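Local coordinates for iron-binding zinc finger CDGSH type domain-containing protein (Magnetospirillum magneticum, PDB 3TBN) that is of unknown physiological role but holds two [2Fe-2S] clusters in one chain, each in its own CDGSH-type site, at residues Pro19-Val24 with Thr65-Gly70; Gly27-Trp32 with Ala57-Lys62. One frame throughout, in Å; residues are numbered along the deposited sequence.

Contact 1 of 2, residues Pro19-Val24 with Thr65-Gly70. With FES (Fe2/s2 (inorganic) cluster), chain C.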
loop_
_atom_site.group_PDB
_atom_site.type_symbol
_atom_site.label_atom_id
_atom_site.label_comp_id
_atom_site.label_asym_id
_atom_site.label_seq_id
_atom_site.Cartn_x
_atom_site.Cartn_y
_atom_site.Cartn_z
ATOM N N PRO A 19 2.519 -1.591 -9.089
ATOM C CA PRO A 19 3.341 -1.725 -7.887
ATOM C C PRO A 19 4.493 -0.728 -7.826
ATOM O O PRO A 19 4.894 -0.139 -8.835
ATOM C CB PRO A 19 3.877 -3.155 -7.993
ATOM C CG PRO A 19 3.866 -3.453 -9.450
ATOM C CD PRO A 19 2.660 -2.747 -9.990
ATOM N N TYR A 20 5.011 -0.556 -6.616
ATOM C CA TYR A 20 6.219 0.206 -6.357
ATOM C C TYR A 20 7.331 -0.773 -5.996
ATOM O O TYR A 20 7.378 -1.278 -4.875
ATOM C CB TYR A 20 6.005 1.146 -5.177
ATOM C CG TYR A 20 5.128 2.346 -5.455
ATOM C CD1 TYR A 20 5.667 3.511 -5.976
ATOM C CD2 TYR A 20 3.769 2.328 -5.163
ATOM C CE1 TYR A 20 4.878 4.623 -6.218
ATOM C CE2 TYR A 20 2.972 3.436 -5.397
ATOM C CZ TYR A 20 3.529 4.581 -5.921
ATOM O OH TYR A 20 2.729 5.678 -6.148
ATOM N N PRO A 21 8.237 -1.053 -6.938
ATOM C CA PRO A 21 9.350 -1.948 -6.623
ATOM C C PRO A 21 10.340 -1.241 -5.718
ATOM O O PRO A 21 10.702 -0.091 -5.976
ATOM C CB PRO A 21 9.984 -2.230 -7.991
ATOM C CG PRO A 21 9.019 -1.700 -9.010
ATOM C CD PRO A 21 8.263 -0.609 -8.338
ATOM N N VAL A 22 10.777 -1.921 -4.670
ATOM C CA VAL A 22 11.758 -1.353 -3.759
ATOM C C VAL A 22 12.724 -2.448 -3.352
ATOM O O VAL A 22 12.307 -3.537 -2.974
ATOM C CB VAL A 22 11.106 -0.777 -2.488
ATOM C CG1 VAL A 22 12.173 -0.162 -1.591
ATOM C CG2 VAL A 22 10.036 0.249 -2.839
ATOM N N THR A 23 14.016 -2.164 -3.441
ATOM C CA THR A 23 15.024 -3.074 -2.924
ATOM C C THR A 23 14.990 -2.971 -1.411
ATOM O O THR A 23 15.138 -1.880 -0.863
ATOM C CB THR A 23 16.416 -2.715 -3.459
ATOM O OG1 THR A 23 16.394 -2.765 -4.891
ATOM C CG2 THR A 23 17.457 -3.687 -2.928
ATOM N N VAL A 24 14.760 -4.098 -0.742
ATOM C CA VAL A 24 14.640 -4.126 0.709
ATOM C C VAL A 24 15.802 -4.867 1.363
ATOM O O VAL A 24 16.448 -5.723 0.748
ATOM C CB VAL A 24 13.293 -4.752 1.160
ATOM C CG1 VAL A 24 12.129 -3.867 0.732
ATOM C CG2 VAL A 24 13.134 -6.173 0.621
ATOM N N THR A 65 13.977 -7.611 -4.078
ATOM C CA THR A 65 13.027 -6.598 -4.506
ATOM C C THR A 65 11.633 -6.969 -4.027
ATOM O O THR A 65 11.155 -8.068 -4.290
ATOM C CB THR A 65 13.004 -6.453 -6.037
ATOM O OG1 THR A 65 14.313 -6.116 -6.510
ATOM C CG2 THR A 65 12.021 -5.370 -6.457
ATOM N N ALA A 66 10.997 -6.049 -3.309
ATOM C CA ALA A 66 9.597 -6.183 -2.937
ATOM C C ALA A 66 8.765 -5.271 -3.828
ATOM O O ALA A 66 9.067 -4.092 -3.973
ATOM C CB ALA A 66 9.400 -5.815 -1.479
ATOM N N TYR A 67 7.726 -5.829 -4.433
ATOM C CA TYR A 67 6.786 -5.069 -5.236
ATOM C C TYR A 67 5.608 -4.692 -4.353
ATOM O O TYR A 67 4.652 -5.452 -4.198
ATOM C CB TYR A 67 6.348 -5.882 -6.454
ATOM C CG TYR A 67 7.474 -6.078 -7.438
ATOM C CD1 TYR A 67 8.453 -7.035 -7.221
ATOM C CD2 TYR A 67 7.573 -5.285 -8.570
ATOM C CE1 TYR A 67 9.497 -7.211 -8.117
ATOM C CE2 TYR A 67 8.611 -5.450 -9.474
ATOM C CZ TYR A 67 9.570 -6.414 -9.239
ATOM O OH TYR A 67 10.602 -6.580 -10.135
ATOM N N PHE A 68 5.707 -3.525 -3.732
ATOM C CA PHE A 68 4.668 -3.048 -2.839
ATOM C C PHE A 68 3.450 -2.585 -3.634
ATOM O O PHE A 68 3.571 -2.023 -4.718
ATOM C CB PHE A 68 5.198 -1.906 -1.977
ATOM C CG PHE A 68 6.166 -2.339 -0.921
ATOM C CD1 PHE A 68 5.721 -2.963 0.233
ATOM C CD2 PHE A 68 7.520 -2.110 -1.070
ATOM C CE1 PHE A 68 6.613 -3.351 1.217
ATOM C CE2 PHE A 68 8.411 -2.494 -0.090
ATOM C CZ PHE A 68 7.957 -3.115 1.051
ATOM N N CYS A 69 2.269 -2.825 -3.088
ATOM C CA CYS A 69 1.035 -2.450 -3.755
ATOM C C CYS A 69 0.861 -0.928 -3.788
ATOM O O CYS A 69 0.963 -0.255 -2.761
ATOM C CB CYS A 69 -0.141 -3.124 -3.048
ATOM S SG CYS A 69 -1.784 -2.610 -3.601
ATOM N N GLY A 70 0.621 -0.396 -4.982
ATOM C CA GLY A 70 0.356 1.018 -5.174
ATOM C C GLY A 70 -1.124 1.367 -5.255
ATOM O O GLY A 70 -1.504 2.506 -4.984
HETATM FE FE1 FES C . -0.767 -4.527 -7.797
HETATM FE FE2 FES C . -2.090 -3.108 -5.889
HETATM S S1 FES C . -0.476 -2.383 -7.241
HETATM S S2 FES C . -2.333 -5.256 -6.394
HETATM O O HOH W 1 16.586 -5.392 -5.816
#
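Tyr20 and Val22 sit across from Phe68 and Ala66 as antiparallel hydrogen-bonded pairs, the two strands running 148° apart and joined by four N-H...O bonds, of which Tyr20 N to Phe68 O is 2.8 Å long. The Phe68 ring meets the other strand with its edge: Val22 CG2 lies 3.9 Å from Phe68 CD2, and Val24 CG1 packs at 4.0 Å from Phe68 CE2. The Phe68 CG stands anti to the carbonyl carbon (chi1 -72°), which lays the ring edge along Val22 and Val24. On the sheet face carrying Pro21 and Tyr67, Pro21 CG leans obliquely on Tyr67 CE2, 3.8 Å away. This ladder is one of the short beta ladders beside the cluster sites of the CDGSH fold, and it runs straight into one of them. Cys69 SG ligates iron FE2 of the cluster at 2.4 Å, with Cys71 as the second thiolate, while Pro19, itself lining the cluster pocket, touches Cys80, another residue that binds this cluster. The Tyr20 ring has its edge against the Gly70 backbone, Tyr20 CE2 being 3.6 Å from Gly70 CA; a beta carbon there would run into that ring.

Contact 2 of 2, residues Gly27-Trp32 with Ala57-Lys62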
loop_
_atom_site.group_PDB
_atom_site.type_symbol
_atom_site.label_atom_id
_atom_site.label_comp_id
_atom_site.label_asym_id
_atom_site.label_seq_id
_atom_site.Cartn_x
_atom_site.Cartn_y
_atom_site.Cartn_z
ATOM N N GLY A 27 15.586 -8.092 7.484
ATOM C CA GLY A 27 15.409 -7.797 8.891
ATOM C C GLY A 27 14.994 -6.374 9.222
ATOM O O GLY A 27 14.755 -6.078 10.391
ATOM N N LYS A 28 14.924 -5.493 8.226
ATOM C CA LYS A 28 14.471 -4.127 8.458
ATOM C C LYS A 28 12.963 -4.059 8.259
ATOM O O LYS A 28 12.426 -4.694 7.359
ATOM C CB LYS A 28 15.183 -3.156 7.512
ATOM C CG LYS A 28 14.747 -1.709 7.677
ATOM C CD LYS A 28 15.677 -0.753 6.956
ATOM C CE LYS A 28 16.967 -0.554 7.734
ATOM N NZ LYS A 28 17.823 0.477 7.101
ATOM N N THR A 29 12.280 -3.306 9.113
ATOM C CA THR A 29 10.836 -3.173 9.022
ATOM C C THR A 29 10.451 -1.948 8.198
ATOM O O THR A 29 10.889 -0.830 8.473
ATOM C CB THR A 29 10.202 -3.081 10.416
ATOM O OG1 THR A 29 10.570 -4.233 11.189
ATOM C CG2 THR A 29 8.690 -3.000 10.314
ATOM N N TYR A 30 9.632 -2.201 7.180
ATOM C CA TYR A 30 9.073 -1.185 6.298
ATOM C C TYR A 30 7.609 -0.990 6.659
ATOM O O TYR A 30 6.922 -1.932 7.038
ATOM C CB TYR A 30 9.211 -1.626 4.830
ATOM C CG TYR A 30 10.657 -1.785 4.433
ATOM C CD1 TYR A 30 11.341 -0.755 3.804
ATOM C CD2 TYR A 30 11.361 -2.939 4.754
ATOM C CE1 TYR A 30 12.680 -0.875 3.486
ATOM C CE2 TYR A 30 12.700 -3.069 4.437
ATOM C CZ TYR A 30 13.354 -2.033 3.809
ATOM O OH TYR A 30 14.687 -2.167 3.507
ATOM N N HIS A 31 7.129 0.236 6.534
ATOM C CA HIS A 31 5.759 0.549 6.898
ATOM C C HIS A 31 5.019 0.985 5.651
ATOM O O HIS A 31 5.196 2.093 5.155
ATOM C CB HIS A 31 5.751 1.606 7.997
ATOM C CG HIS A 31 6.532 1.185 9.200
ATOM N ND1 HIS A 31 5.979 0.437 10.216
ATOM C CD2 HIS A 31 7.838 1.343 9.519
ATOM C CE1 HIS A 31 6.902 0.182 11.126
ATOM N NE2 HIS A 31 8.039 0.721 10.726
ATOM N N TRP A 32 4.237 0.060 5.109
ATOM C CA TRP A 32 3.521 0.267 3.861
ATOM C C TRP A 32 2.309 1.156 4.059
ATOM O O TRP A 32 1.521 0.944 4.985
ATOM C CB TRP A 32 3.069 -1.090 3.336
ATOM C CG TRP A 32 2.233 -1.048 2.097
ATOM C CD1 TRP A 32 2.647 -0.720 0.843
ATOM C CD2 TRP A 32 0.843 -1.380 1.988
ATOM N NE1 TRP A 32 1.604 -0.825 -0.044
ATOM C CE2 TRP A 32 0.483 -1.228 0.634
ATOM C CE3 TRP A 32 -0.130 -1.789 2.903
ATOM C CZ2 TRP A 32 -0.810 -1.481 0.171
ATOM C CZ3 TRP A 32 -1.415 -2.032 2.443
ATOM C CH2 TRP A 32 -1.742 -1.880 1.091
ATOM N N ALA A 57 3.115 -3.140 8.663
ATOM C CA ALA A 57 4.529 -3.424 8.853
ATOM C C ALA A 57 4.934 -4.652 8.050
ATOM O O ALA A 57 4.212 -5.651 8.015
ATOM C CB ALA A 57 4.824 -3.633 10.330
ATOM N N TYR A 58 6.103 -4.578 7.424
ATOM C CA TYR A 58 6.612 -5.646 6.580
ATOM C C TYR A 58 8.101 -5.786 6.844
ATOM O O TYR A 58 8.856 -4.845 6.643
ATOM C CB TYR A 58 6.374 -5.310 5.108
ATOM C CG TYR A 58 6.993 -6.289 4.138
ATOM C CD1 TYR A 58 6.401 -7.518 3.888
ATOM C CD2 TYR A 58 8.165 -5.978 3.461
ATOM C CE1 TYR A 58 6.968 -8.414 3.001
ATOM C CE2 TYR A 58 8.734 -6.863 2.575
ATOM C CZ TYR A 58 8.134 -8.078 2.348
ATOM O OH TYR A 58 8.702 -8.962 1.460
ATOM N N THR A 59 8.517 -6.962 7.299
ATOM C CA THR A 59 9.917 -7.215 7.600
ATOM C C THR A 59 10.378 -8.412 6.781
ATOM O O THR A 59 10.047 -9.549 7.103
ATOM C CB THR A 59 10.124 -7.524 9.091
ATOM O OG1 THR A 59 9.522 -6.495 9.886
ATOM C CG2 THR A 59 11.609 -7.623 9.415
ATOM N N PRO A 60 11.131 -8.164 5.702
ATOM C CA PRO A 60 11.543 -9.285 4.853
ATOM C C PRO A 60 12.610 -10.143 5.512
ATOM O O PRO A 60 13.460 -9.632 6.237
ATOM C CB PRO A 60 12.092 -8.594 3.602
ATOM C CG PRO A 60 12.543 -7.257 4.079
ATOM C CD PRO A 60 11.613 -6.868 5.189
ATOM N N ASP A 61 12.551 -11.446 5.256
ATOM C CA ASP A 61 13.524 -12.388 5.796
ATOM C C ASP A 61 14.876 -12.235 5.107
ATOM O O ASP A 61 15.924 -12.456 5.714
ATOM C CB ASP A 61 13.026 -13.827 5.624
ATOM C CG ASP A 61 11.803 -14.129 6.469
ATOM O OD1 ASP A 61 11.724 -13.630 7.611
ATOM O OD2 ASP A 61 10.920 -14.873 5.990
ATOM N N LYS A 62 14.850 -11.859 3.833
ATOM C CA LYS A 62 16.084 -11.702 3.075
ATOM C C LYS A 62 16.037 -10.507 2.129
ATOM O O LYS A 62 14.972 -9.957 1.841
ATOM C CB LYS A 62 16.408 -12.988 2.306
ATOM C CG LYS A 62 15.292 -13.499 1.410
ATOM C CD LYS A 62 15.653 -14.862 0.834
ATOM C CE LYS A 62 14.813 -15.211 -0.382
ATOM N NZ LYS A 62 15.297 -16.455 -1.044
#
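Tyr30 and Tyr58 form the central backbone pair, an antiparallel hydrogen-bonded one: Tyr30 N to Tyr58 O and Tyr58 N to Tyr30 O both measure 2.8 Å. Farther along, where regular strand has given way to loop, Gly27 N donates to Pro60 O over 2.9 Å, nearly straight in line with the carbonyl. The flanking contacts are weaker CA-H...O ones, among them Ala57 CA on Tyr30 O. Together these bonds make the second short ladder of this CDGSH protein, whose far side leads toward the other cluster site: the His31 backbone bonds to that of Cys44, one of the residues binding that cluster. Among the side chains the polar link is between hydroxyls, Thr29 OG1 and Thr59 OG1 standing 2.8 Å apart. Both threonines hold OG1 anti to their own carbonyl carbon (chi1 -57° and -52°), which sets each methyl anti to the backbone N: Thr29 CG2 rests 3.9 Å from Ala57 CB, and Thr59 CG2 packs against the backbone carbonyl of Gly27, 3.6 Å from Gly27 C. Replacing Thr29 by alanine would probably leave the Thr59 hydroxyl without this mate and open a gap beside the Ala57 methyl. Pro60 adds apolar packing, its CD 4.0 Å from Tyr30 CD2 at the edge of a ring whose hydroxyl bonds to Glu25 N.

How the contacts relate
From the N terminus the chain first lays down strand 20-24, turns, and continues into strand 30-32. It then wraps the first cluster site and returns as strand 56-58, closing contact 2, before strand 64-68 comes back to 20-24 and closes contact 1. The inner loop, 27-32 with 57-62, is therefore nested within the one closed by 19-24 with 65-70. The two ladders touch directly: Phe68 CZ packs 3.7 Å from Tyr58 CD2, Val24 CG2 meets Pro60 CG, and Trp32 NE1 probably hydrogen-bonds to Cys69 O. That last link joins the strand entering one cluster site to a cysteine ligand of the other.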